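PDB 4B7O: iron-regulated outer membrane protein from Neisseria meningitidis, which probably takes up iron or iron-siderophore complexes across the outer membrane as a TonB-dependent transporter and receptor. Local coordinates for residues 214-219 with 251-256; 614-619 with 629-634; 625-630 with 667-672. All blocks are in the same frame, centred on the assembly; numbering follows the deposited sequence.

In the fold
Contact 1 joins two neighbouring strands in the wall of the beta-barrel, whereas contact 2 sets the end of barrel strand 603-618 against the loop that follows it, and contact 3 joins that loop to the one after strand 652-665. The centre of contact 1 is about 40 Å from that of contact 2 and about 42 Å from that of contact 3, across the chain's centre. Contacts 2 and 3 have centres about 4 Å apart and share Pro629 and Glu630. Phe616 ties them by probable hydrogen bonds, its N 2.7 Å from Ile668 O and its O 2.9 Å from Val670 N. All three have plug neighbours: Lys254 reaches Thr171, Phe616 touches Met112, and Glu630 meets Asn115.

Contact 1. Residues 214-219 with 251-256; sequences GLFSYN and YLAKIG
In the transmembrane beta-barrel of this TonB-dependent transporter, residues 214-219 and 251-256 are antiparallel neighbours, their axes 4.6 Å apart at closest approach, as in the meandering walls of the family. Leu215 pairs with Lys254 and Ser217 with Leu252 as hydrogen-bonded pairs; Gly214-Ile255, Phe216-Ala253 and Tyr218-Tyr251 are the non-hydrogen-bonded pairs between and beyond them. Leu215 N gives a bond of 2.8 Å to Lys254 O, returned by Lys254 N to Leu215 O, and Ser217 N binds Leu252 O at 2.7 Å. Phe216 CA-H and Ala253 CA-H make supplementary contacts to Leu252 O and Leu215 O.

On the face bearing Leu215, Ser217, Leu252 and Lys254, which is turned to the barrel interior, the two leucines meet through their CD2 methyls, 4.0 Å apart. Lys254 shows only its root to this pairing, CB lying beside Leu215 CD2. Its chain bends at chi3 (-75°) and leads NZ away to a salt bridge with Asp173 and hydrogen bonds to Thr171 OG1 and Val172 O, so the wall is fastened to the end of the plug. Ser217 OG is hydrogen-bonded to Ser204 on the preceding strand.

The other face carries the aromatic residues. Tyr251 has CG between its backbone N and carbonyl carbon (chi1 78°), which places its ring next to that of Phe216, where Phe216 CE1 lies 3.6 Å from Tyr251 CD1. The pair is oblique, the planes inclined at 41° with centroids 5.8 Å apart. Tyr218 turns a ring edge, at CD1, to Tyr251 CB. Phe216 CD1 meets the methyl of Ala253 at 3.8 Å, with that CB in the plane of the phenyl ring, at its edge.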
loop_
_atom_site.group_PDB
_atom_site.type_symbol
_atom_site.label_atom_id
_atom_site.label_comp_id
_atom_site.label_asym_id
_atom_site.label_seq_id
_atom_site.Cartn_x
_atom_site.Cartn_y
_atom_site.Cartn_z
ATOM N N GLY A 214 -6.289 -0.670 26.815
ATOM C CA GLY A 214 -6.840 -1.658 25.916
ATOM C C GLY A 214 -7.907 -1.103 25.003
ATOM O O GLY A 214 -8.568 -0.106 25.313
ATOM N N LEU A 215 -8.096 -1.756 23.871
ATOM C CA LEU A 215 -9.134 -1.300 23.031
ATOM C C LEU A 215 -9.789 -2.459 22.305
ATOM O O LEU A 215 -9.116 -3.393 21.911
ATOM C CB LEU A 215 -8.524 -0.239 22.120
ATOM C CG LEU A 215 -9.001 0.099 20.746
ATOM C CD1 LEU A 215 -8.476 1.499 20.453
ATOM C CD2 LEU A 215 -8.406 -0.890 19.791
ATOM N N PHE A 216 -11.101 -2.399 22.128
ATOM C CA PHE A 216 -11.709 -3.271 21.129
ATOM C C PHE A 216 -12.548 -2.485 20.131
ATOM O O PHE A 216 -13.399 -1.671 20.515
ATOM C CB PHE A 216 -12.478 -4.444 21.752
ATOM C CG PHE A 216 -13.194 -5.274 20.747
ATOM C CD1 PHE A 216 -12.507 -6.248 20.021
ATOM C CD2 PHE A 216 -14.551 -5.044 20.463
ATOM C CE1 PHE A 216 -13.166 -7.012 19.038
ATOM C CE2 PHE A 216 -15.214 -5.793 19.483
ATOM C CZ PHE A 216 -14.527 -6.782 18.774
ATOM N N SER A 217 -12.324 -2.739 18.855
ATOM C CA SER A 217 -13.016 -1.982 17.823
ATOM C C SER A 217 -13.590 -2.794 16.669
ATOM O O SER A 217 -12.911 -3.640 16.091
ATOM C CB SER A 217 -12.094 -0.950 17.240
ATOM O OG SER A 217 -12.813 0.218 17.194
ATOM N N TYR A 218 -14.826 -2.467 16.300
ATOM C CA TYR A 218 -15.525 -3.148 15.254
ATOM C C TYR A 218 -16.036 -2.135 14.219
ATOM O O TYR A 218 -16.562 -1.084 14.592
ATOM C CB TYR A 218 -16.725 -3.893 15.863
ATOM C CG TYR A 218 -17.556 -4.547 14.793
ATOM C CD1 TYR A 218 -17.082 -5.689 14.109
ATOM C CD2 TYR A 218 -18.787 -4.021 14.423
ATOM C CE1 TYR A 218 -17.824 -6.286 13.101
ATOM C CE2 TYR A 218 -19.544 -4.628 13.418
ATOM C CZ TYR A 218 -19.052 -5.760 12.765
ATOM O OH TYR A 218 -19.801 -6.342 11.772
ATOM N N ASN A 219 -15.963 -2.469 12.943
ATOM C CA ASN A 219 -16.445 -1.555 11.920
ATOM C C ASN A 219 -17.004 -2.298 10.725
ATOM O O ASN A 219 -16.416 -3.265 10.219
ATOM C CB ASN A 219 -15.338 -0.595 11.459
ATOM C CG ASN A 219 -15.887 0.771 11.060
ATOM O OD1 ASN A 219 -16.219 1.039 9.865
ATOM N ND2 ASN A 219 -16.020 1.654 12.068
ATOM N N TYR A 251 -12.235 -5.643 12.546
ATOM C CA TYR A 251 -12.163 -5.386 13.961
ATOM C C TYR A 251 -10.716 -5.382 14.445
ATOM O O TYR A 251 -9.813 -5.865 13.772
ATOM C CB TYR A 251 -13.079 -6.331 14.722
ATOM C CG TYR A 251 -12.536 -7.687 14.888
ATOM C CD1 TYR A 251 -11.685 -7.976 15.958
ATOM C CD2 TYR A 251 -12.898 -8.703 14.031
ATOM C CE1 TYR A 251 -11.163 -9.228 16.127
ATOM C CE2 TYR A 251 -12.406 -9.964 14.206
ATOM C CZ TYR A 251 -11.531 -10.217 15.255
ATOM O OH TYR A 251 -10.986 -11.473 15.429
ATOM N N LEU A 252 -10.493 -4.772 15.591
ATOM C CA LEU A 252 -9.162 -4.677 16.149
ATOM C C LEU A 252 -9.276 -4.909 17.632
ATOM O O LEU A 252 -10.088 -4.240 18.301
ATOM C CB LEU A 252 -8.588 -3.292 15.884
ATOM C CG LEU A 252 -7.251 -2.921 16.517
ATOM C CD1 LEU A 252 -6.083 -3.833 16.134
ATOM C CD2 LEU A 252 -6.944 -1.478 16.142
ATOM N N ALA A 253 -8.505 -5.859 18.144
ATOM C CA ALA A 253 -8.384 -5.974 19.604
ATOM C C ALA A 253 -6.924 -5.731 20.019
ATOM O O ALA A 253 -5.960 -6.282 19.411
ATOM C CB ALA A 253 -8.865 -7.317 20.098
ATOM N N LYS A 254 -6.746 -4.882 21.020
ATOM C CA LYS A 254 -5.401 -4.469 21.329
ATOM C C LYS A 254 -5.238 -4.336 22.839
ATOM O O LYS A 254 -6.044 -3.653 23.483
ATOM C CB LYS A 254 -5.133 -3.138 20.623
ATOM C CG LYS A 254 -3.868 -2.432 21.017
ATOM C CD LYS A 254 -3.559 -1.241 20.123
ATOM C CE LYS A 254 -3.027 -1.675 18.766
ATOM N NZ LYS A 254 -2.670 -0.471 17.959
ATOM N N ILE A 255 -4.210 -4.966 23.420
ATOM C CA ILE A 255 -3.909 -4.694 24.844
ATOM C C ILE A 255 -2.484 -4.235 25.020
ATOM O O ILE A 255 -1.548 -4.685 24.336
ATOM C CB ILE A 255 -4.119 -5.910 25.766
ATOM C CG1 ILE A 255 -4.006 -7.190 24.971
ATOM C CG2 ILE A 255 -5.517 -5.967 26.304
ATOM C CD1 ILE A 255 -2.694 -7.908 25.156
ATOM N N GLY A 256 -2.297 -3.337 25.962
ATOM C CA GLY A 256 -0.978 -2.828 26.133
ATOM C C GLY A 256 -0.654 -2.529 27.556
ATOM O O GLY A 256 -1.517 -2.173 28.408
#

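Contact 2. Residues 614-619 with 629-634; sequences PRFYDT and PEFGAQ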
loop_
_atom_site.group_PDB
_atom_site.type_symbol
_atom_site.label_atom_id
_atom_site.label_comp_id
_atom_site.label_asym_id
_atom_site.label_seq_id
_atom_site.Cartn_x
_atom_site.Cartn_y
_atom_site.Cartn_z
ATOM N N PRO A 614 8.034 6.375 -15.108
ATOM C CA PRO A 614 8.523 5.035 -14.864
ATOM C C PRO A 614 8.664 4.273 -16.155
ATOM O O PRO A 614 7.746 4.241 -16.941
ATOM C CB PRO A 614 7.453 4.416 -13.998
ATOM C CG PRO A 614 6.218 5.131 -14.390
ATOM C CD PRO A 614 6.634 6.524 -14.726
ATOM N N ARG A 615 9.860 3.759 -16.399
ATOM C CA ARG A 615 10.210 3.176 -17.693
ATOM C C ARG A 615 10.890 1.851 -17.451
ATOM O O ARG A 615 11.818 1.780 -16.652
ATOM C CB ARG A 615 11.103 4.122 -18.475
ATOM C CG ARG A 615 10.291 5.185 -19.155
ATOM C CD ARG A 615 9.007 4.644 -19.778
ATOM N NE ARG A 615 8.333 5.726 -20.495
ATOM C CZ ARG A 615 7.474 6.600 -19.945
ATOM N NH1 ARG A 615 7.144 6.501 -18.677
ATOM N NH2 ARG A 615 6.944 7.578 -20.669
ATOM N N PHE A 616 10.379 0.791 -18.081
ATOM C CA PHE A 616 10.873 -0.592 -17.846
ATOM C C PHE A 616 11.619 -1.063 -19.092
ATOM O O PHE A 616 11.022 -1.082 -20.173
ATOM C CB PHE A 616 9.690 -1.507 -17.546
ATOM C CG PHE A 616 9.147 -1.363 -16.153
ATOM C CD1 PHE A 616 8.614 -0.148 -15.704
ATOM C CD2 PHE A 616 9.119 -2.465 -15.295
ATOM C CE1 PHE A 616 8.121 -0.011 -14.415
ATOM C CE2 PHE A 616 8.623 -2.348 -13.988
ATOM C CZ PHE A 616 8.123 -1.115 -13.552
ATOM N N TYR A 617 12.914 -1.375 -18.955
ATOM C CA TYR A 617 13.773 -1.719 -20.127
ATOM C C TYR A 617 14.084 -3.191 -20.169
ATOM O O TYR A 617 14.592 -3.751 -19.171
ATOM C CB TYR A 617 15.125 -1.022 -20.050
ATOM C CG TYR A 617 15.055 0.449 -20.182
ATOM C CD1 TYR A 617 14.698 1.244 -19.080
ATOM C CD2 TYR A 617 15.322 1.062 -21.389
ATOM C CE1 TYR A 617 14.618 2.612 -19.193
ATOM C CE2 TYR A 617 15.250 2.445 -21.518
ATOM C CZ TYR A 617 14.904 3.207 -20.411
ATOM O OH TYR A 617 14.812 4.558 -20.470
ATOM N N ASP A 618 13.831 -3.802 -21.321
ATOM C CA ASP A 618 13.888 -5.264 -21.470
ATOM C C ASP A 618 15.292 -5.634 -21.855
ATOM O O ASP A 618 15.775 -5.199 -22.901
ATOM C CB ASP A 618 12.963 -5.698 -22.624
ATOM C CG ASP A 618 11.474 -5.727 -22.242
ATOM O OD1 ASP A 618 11.036 -6.657 -21.514
ATOM O OD2 ASP A 618 10.734 -4.835 -22.703
ATOM N N THR A 619 15.980 -6.432 -21.064
ATOM C CA THR A 619 17.279 -6.901 -21.582
ATOM C C THR A 619 17.313 -8.383 -21.879
ATOM O O THR A 619 18.391 -8.982 -21.876
ATOM C CB THR A 619 18.424 -6.647 -20.599
ATOM O OG1 THR A 619 18.143 -7.326 -19.358
ATOM C CG2 THR A 619 18.646 -5.139 -20.395
ATOM N N PRO A 629 -0.414 -3.287 -14.029
ATOM C CA PRO A 629 -0.469 -2.143 -13.090
ATOM C C PRO A 629 0.272 -2.395 -11.776
ATOM O O PRO A 629 0.656 -1.446 -11.097
ATOM C CB PRO A 629 -1.981 -1.960 -12.804
ATOM C CG PRO A 629 -2.713 -3.092 -13.498
ATOM C CD PRO A 629 -1.761 -3.611 -14.559
ATOM N N GLU A 630 0.385 -3.662 -11.404
ATOM C CA GLU A 630 1.192 -4.128 -10.290
ATOM C C GLU A 630 2.619 -3.485 -10.317
ATOM O O GLU A 630 3.131 -3.061 -9.290
ATOM C CB GLU A 630 1.303 -5.649 -10.436
ATOM C CG GLU A 630 1.882 -6.375 -9.239
ATOM C CD GLU A 630 2.433 -7.748 -9.607
ATOM O OE1 GLU A 630 1.881 -8.406 -10.553
ATOM O OE2 GLU A 630 3.438 -8.165 -8.942
ATOM N N PHE A 631 3.240 -3.463 -11.503
ATOM C CA PHE A 631 4.555 -2.843 -11.712
ATOM C C PHE A 631 4.486 -1.329 -11.727
ATOM O O PHE A 631 5.367 -0.655 -11.218
ATOM C CB PHE A 631 5.217 -3.388 -12.983
ATOM C CG PHE A 631 5.397 -4.869 -12.917
ATOM C CD1 PHE A 631 6.417 -5.397 -12.125
ATOM C CD2 PHE A 631 4.462 -5.743 -13.531
ATOM C CE1 PHE A 631 6.570 -6.744 -11.997
ATOM C CE2 PHE A 631 4.588 -7.125 -13.388
ATOM C CZ PHE A 631 5.647 -7.617 -12.608
ATOM N N GLY A 632 3.449 -0.798 -12.336
ATOM C CA GLY A 632 3.251 0.623 -12.263
ATOM C C GLY A 632 2.495 1.048 -13.469
ATOM O O GLY A 632 2.086 0.187 -14.257
ATOM N N ALA A 633 2.303 2.366 -13.579
ATOM C CA ALA A 633 1.653 3.011 -14.711
ATOM C C ALA A 633 2.324 4.366 -14.939
ATOM O O ALA A 633 2.798 5.005 -13.965
ATOM C CB ALA A 633 0.179 3.239 -14.408
ATOM N N GLN A 634 2.362 4.792 -16.209
ATOM C CA GLN A 634 2.573 6.220 -16.547
ATOM C C GLN A 634 1.338 7.132 -16.276
ATOM O O GLN A 634 0.452 7.273 -17.133
ATOM C CB GLN A 634 2.969 6.370 -18.023
ATOM C CG GLN A 634 3.292 7.821 -18.455
ATOM C CD GLN A 634 4.461 8.409 -17.659
ATOM O OE1 GLN A 634 4.275 9.152 -16.651
ATOM N NE2 GLN A 634 5.671 8.054 -18.074
#
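Apolar packing between residues 614-619 and 629-634 centres on two phenylalanines. Phe616 brings the far end of its ring to the base of Phe631: CE2 and CZ both lie 3.7 Å from Phe631 CB, and the two side chains cross at about a right angle. The aromatic rings are not stacked; Phe631 CD1 merely approaches Phe616 CE2, while CG, anti to the carbonyl carbon (chi1 -59°), carries the rest of the Phe631 ring away.

Contacts with backbone carbonyls come next. Phe616 CZ is 3.6 Å from Phe631 O, which approaches the ring obliquely, and Pro614 CG rests 3.4 Å from Ala633 O. Gly632, between these two carbonyls, has backbone angles that would jam a CB against the preceding carbonyl O and so call for glycine.

Among polar groups, the Arg615 chain bends at chi2 (-42°) and brings its guanidinium beside the side-chain amide of Gln634. The two groups are modelled too close and the amide is probably turned over, leaving the details doubtful. The CD atom of Pro614 borders the same amide.

Here the end of beta-barrel strand 603-618 and the loop running on to strand 638-647 pack against the plug. Strand 578-600 flanks the buried contact, with Asn589 against Pro614 and Ile587 against Phe616, and Met112 of plug strand 112-113 touches both Pro614 and Phe616.

Contact 3. Residues 625-630 with 667-672; sequences LSANPE and SILVAG
Leu669 and Ile668 press their methyl groups against the backbone of residues 625-627, and no hydrogen bond crosses between the two segments. The isobutyl group of Leu669 lies against one side of the chain there: CD1 lies 3.6 Å from both Leu625 O and Ala627 N, whereas CD2 packs against Leu625 CB, also at 3.6 Å. Ala627 CB completes this apolar patch, 3.9 Å from Leu669 CD1. In Ile668, CG1 sits between the backbone N and carbonyl carbon (chi1 61°), which turns the CG1-CD1 arm toward Ser626 O; CD1 stops 3.5 Å from that oxygen.

Both segments belong to loops of the beta-barrel, one after strand 603-618 and the other after strand 652-665, and each is shaped by an ST turn. Ser626 OG accepts a hydrogen bond from Asn628 N, and Ser667 OG accepts one from Leu669 N at 2.9 Å; Ser667 OG is also hydrogen-bonded to Gln673. A type I turn from Leu669 to Gly672, closed by Gly672 N bonding to Leu669 O, then reverses the second loop. Behind the patch, Phe616 of strand 603-618 touches the side chains of Ile668 and Leu669, while Asn628 OD1 is hydrogen-bonded to Arg725.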
loop_
_atom_site.group_PDB
_atom_site.type_symbol
_atom_site.label_atom_id
_atom_site.label_comp_id
_atom_site.label_asym_id
_atom_site.label_seq_id
_atom_site.Cartn_x
_atom_site.Cartn_y
_atom_site.Cartn_z
ATOM N N LEU A 625 9.524 -8.445 -19.456
ATOM C CA LEU A 625 9.003 -7.361 -18.599
ATOM C C LEU A 625 7.507 -7.100 -18.836
ATOM O O LEU A 625 7.044 -7.133 -19.969
ATOM C CB LEU A 625 9.834 -6.056 -18.712
ATOM C CG LEU A 625 11.150 -6.067 -17.929
ATOM C CD1 LEU A 625 11.729 -4.687 -17.713
ATOM C CD2 LEU A 625 11.028 -6.730 -16.588
ATOM N N SER A 626 6.782 -6.746 -17.783
ATOM C CA SER A 626 5.302 -6.642 -17.833
ATOM C C SER A 626 4.687 -5.241 -17.671
ATOM O O SER A 626 5.130 -4.469 -16.819
ATOM C CB SER A 626 4.716 -7.534 -16.737
ATOM O OG SER A 626 3.293 -7.538 -16.808
ATOM N N ALA A 627 3.610 -4.979 -18.409
ATOM C CA ALA A 627 2.836 -3.729 -18.287
ATOM C C ALA A 627 1.728 -3.780 -17.243
ATOM O O ALA A 627 0.885 -2.884 -17.165
ATOM C CB ALA A 627 2.232 -3.357 -19.616
ATOM N N ASN A 628 1.709 -4.837 -16.459
ATOM C CA ASN A 628 0.676 -5.012 -15.458
ATOM C C ASN A 628 0.754 -3.860 -14.430
ATOM O O ASN A 628 1.868 -3.507 -13.991
ATOM C CB ASN A 628 0.855 -6.378 -14.760
ATOM C CG ASN A 628 0.365 -7.544 -15.599
ATOM O OD1 ASN A 628 -0.056 -7.410 -16.768
ATOM N ND2 ASN A 628 0.415 -8.699 -15.006
ATOM N N PRO A 629 -0.414 -3.287 -14.029
ATOM C CA PRO A 629 -0.469 -2.143 -13.090
ATOM C C PRO A 629 0.272 -2.395 -11.776
ATOM O O PRO A 629 0.656 -1.446 -11.097
ATOM C CB PRO A 629 -1.981 -1.960 -12.804
ATOM C CG PRO A 629 -2.713 -3.092 -13.498
ATOM C CD PRO A 629 -1.761 -3.611 -14.559
ATOM N N GLU A 630 0.385 -3.662 -11.404
ATOM C CA GLU A 630 1.192 -4.128 -10.290
ATOM C C GLU A 630 2.619 -3.485 -10.317
ATOM O O GLU A 630 3.131 -3.061 -9.290
ATOM C CB GLU A 630 1.303 -5.649 -10.436
ATOM C CG GLU A 630 1.882 -6.375 -9.239
ATOM C CD GLU A 630 2.433 -7.748 -9.607
ATOM O OE1 GLU A 630 1.881 -8.406 -10.553
ATOM O OE2 GLU A 630 3.438 -8.165 -8.942
ATOM N N SER A 667 3.231 3.437 -22.550
ATOM C CA SER A 667 3.263 2.313 -21.636
ATOM C C SER A 667 4.400 2.548 -20.658
ATOM O O SER A 667 5.314 3.346 -20.942
ATOM C CB SER A 667 3.516 1.025 -22.481
ATOM O OG SER A 667 3.836 -0.131 -21.697
ATOM N N ILE A 668 4.391 1.846 -19.525
ATOM C CA ILE A 668 5.609 1.807 -18.725
ATOM C C ILE A 668 6.773 1.057 -19.455
ATOM O O ILE A 668 7.948 1.264 -19.117
ATOM C CB ILE A 668 5.357 1.211 -17.334
ATOM C CG1 ILE A 668 4.856 -0.228 -17.456
ATOM C CG2 ILE A 668 4.362 2.051 -16.566
ATOM C CD1 ILE A 668 4.995 -1.045 -16.172
ATOM N N LEU A 669 6.452 0.179 -20.424
ATOM C CA LEU A 669 7.475 -0.592 -21.132
ATOM C C LEU A 669 8.109 0.219 -22.260
ATOM O O LEU A 669 7.450 0.657 -23.205
ATOM C CB LEU A 669 6.938 -1.936 -21.679
ATOM C CG LEU A 669 6.406 -2.937 -20.638
ATOM C CD1 LEU A 669 5.642 -4.099 -21.265
ATOM C CD2 LEU A 669 7.544 -3.434 -19.770
ATOM N N VAL A 670 9.418 0.377 -22.165
ATOM C CA VAL A 670 10.168 1.078 -23.166
ATOM C C VAL A 670 10.013 0.346 -24.507
ATOM O O VAL A 670 9.854 0.988 -25.560
ATOM C CB VAL A 670 11.641 1.155 -22.748
ATOM C CG1 VAL A 670 12.540 1.510 -23.941
ATOM C CG2 VAL A 670 11.770 2.163 -21.630
ATOM N N ALA A 671 10.070 -0.987 -24.444
ATOM C CA ALA A 671 9.840 -1.869 -25.605
ATOM C C ALA A 671 8.379 -1.801 -26.187
ATOM O O ALA A 671 8.145 -2.206 -27.328
ATOM C CB ALA A 671 10.243 -3.309 -25.251
ATOM N N GLY A 672 7.423 -1.261 -25.416
ATOM C CA GLY A 672 6.004 -1.135 -25.838
ATOM C C GLY A 672 5.145 -2.249 -25.235
ATOM O O GLY A 672 5.629 -3.325 -24.897
#